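Local coordinates for protein 2-hydroxyhepta-2,4-diene-1,7-dioate isomerase (Mycobacterium abscessus, PDB 3RR6) that probably acts as a metal-dependent isomerase or hydrolase of the fumarylacetoacetate hydrolase family, although its own substrate is unknown, at residues A[156-159]-A[163-166]. Residues are numbered along the deposited sequence; the frame is centred on the assembly and turned at random.
Sequences QRAD and TRAK. With EDO (1,2-ethanediol), chain E.
D159 and R164 join two short consecutive helices across a three-residue connection with a side-on, bidentate salt bridge. Helix 153-159 and the short, weakly bonded helix 163-167 follow strand 141-152 in the region with the fumarylacetoacetate hydrolase fold. Each carboxylate oxygen takes its own nitrogen. R164 NE reaches D159 OD2 at 2.9 Å along an almost straight N-H...O line of 177°; the N-H points at the syn lone pair of that oxygen, which lies essentially in the guanidinium plane. R164 NH2 meets D159 OD1, also at 2.9 Å, on the syn side. The carboxylate and guanidinium planes are close to coplanar but inclined by some 30°, so the NH2 bond leaves the carboxylate plane and the NE bond is the straighter of the two, while the two side chains as a whole cross at about a right angle. R164 runs out with CG anti to the backbone N (chi1 168°) and then bends at chi3, which turns the NE edge back to the acid. The methyl of A158 lies at the guanidinium's edge, its CB 3.9 Å from R164 NH2, and on another edge R164 NH1 donates to O1 of a 1,2-ethanediol, probably from the crystallisation liquor, that S111 also binds.

The apolar contact is tight: A165 CB is 3.3 Å from Q156 CG, shorter than an ordinary carbon-carbon contact. Q156 extends beyond CG until its NE2 comes within 4.2 Å of K166 CE, a loose contact; the ammonium end of K166 is committed to D149 and S151. A165 is further positioned by backbone hydrogen bonding with A152 at the end of the preceding strand.

Besides R164 NE, D159 OD2 serves a bridging water, which donates to it and accepts from the backbone of A165, with 2.9 Å between that water and A165 N.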
# COMPACT_ATOMS: atom_id res chain seq x y z
N GLN A 156 -20.30 -0.68 -3.46
CA GLN A 156 -20.28 0.79 -3.33
C GLN A 156 -21.63 1.37 -3.78
O GLN A 156 -22.19 2.24 -3.12
CB GLN A 156 -19.14 1.40 -4.15
CG GLN A 156 -17.74 1.02 -3.69
CD GLN A 156 -16.61 1.71 -4.45
OE1 GLN A 156 -16.00 1.11 -5.33
NE2 GLN A 156 -16.33 2.96 -4.11
N ARG A 157 -22.15 0.87 -4.90
CA ARG A 157 -23.44 1.34 -5.40
C ARG A 157 -24.59 1.00 -4.45
O ARG A 157 -25.48 1.83 -4.24
CB ARG A 157 -23.72 0.78 -6.80
CG ARG A 157 -22.82 1.34 -7.88
CD ARG A 157 -23.37 1.02 -9.26
NE ARG A 157 -23.43 -0.42 -9.51
CZ ARG A 157 -22.44 -1.16 -10.02
NH1 ARG A 157 -21.28 -0.62 -10.36
NH2 ARG A 157 -22.62 -2.47 -10.20
N ALA A 158 -24.57 -0.20 -3.88
CA ALA A 158 -25.64 -0.66 -2.99
C ALA A 158 -25.65 0.08 -1.65
O ALA A 158 -26.72 0.41 -1.13
CB ALA A 158 -25.52 -2.16 -2.76
N ASP A 159 -24.46 0.35 -1.12
CA ASP A 159 -24.29 0.82 0.27
C ASP A 159 -24.13 2.34 0.41
O ASP A 159 -24.43 2.90 1.47
CB ASP A 159 -23.04 0.19 0.88
CG ASP A 159 -23.11 -1.31 1.00
OD1 ASP A 159 -24.15 -1.94 0.71
OD2 ASP A 159 -22.07 -1.87 1.39
N THR A 163 -17.14 1.11 2.85
CA THR A 163 -16.48 0.21 3.80
C THR A 163 -16.62 -1.25 3.43
O THR A 163 -15.62 -1.97 3.39
CB THR A 163 -16.98 0.40 5.24
OG1 THR A 163 -16.69 1.74 5.67
CG2 THR A 163 -16.28 -0.58 6.19
N ARG A 164 -17.83 -1.71 3.16
CA ARG A 164 -17.97 -3.12 2.77
C ARG A 164 -17.22 -3.41 1.48
O ARG A 164 -16.46 -4.38 1.39
CB ARG A 164 -19.43 -3.55 2.63
CG ARG A 164 -19.59 -4.92 1.96
CD ARG A 164 -21.00 -5.47 2.05
NE ARG A 164 -21.94 -4.76 1.19
CZ ARG A 164 -22.74 -5.32 0.28
NH1 ARG A 164 -22.71 -6.63 0.04
NH2 ARG A 164 -23.59 -4.55 -0.40
N ALA A 165 -17.43 -2.56 0.48
CA ALA A 165 -16.81 -2.74 -0.83
C ALA A 165 -15.30 -2.92 -0.77
O ALA A 165 -14.72 -3.68 -1.56
CB ALA A 165 -17.13 -1.54 -1.71
N LYS A 166 -14.67 -2.20 0.15
CA LYS A 166 -13.21 -2.18 0.25
C LYS A 166 -12.68 -3.03 1.40
O LYS A 166 -11.46 -3.12 1.58
CB LYS A 166 -12.75 -0.74 0.40
CG LYS A 166 -12.98 0.08 -0.87
CD LYS A 166 -12.64 1.51 -0.63
CE LYS A 166 -12.82 2.34 -1.88
NZ LYS A 166 -11.79 2.10 -2.94
C1 EDO E . -21.34 -9.54 2.28
O1 EDO E . -21.06 -8.82 1.08
C2 EDO E . -22.84 -9.66 2.45
O2 EDO E . -23.37 -10.54 1.44
O HOH W 1 -19.65 -0.71 0.36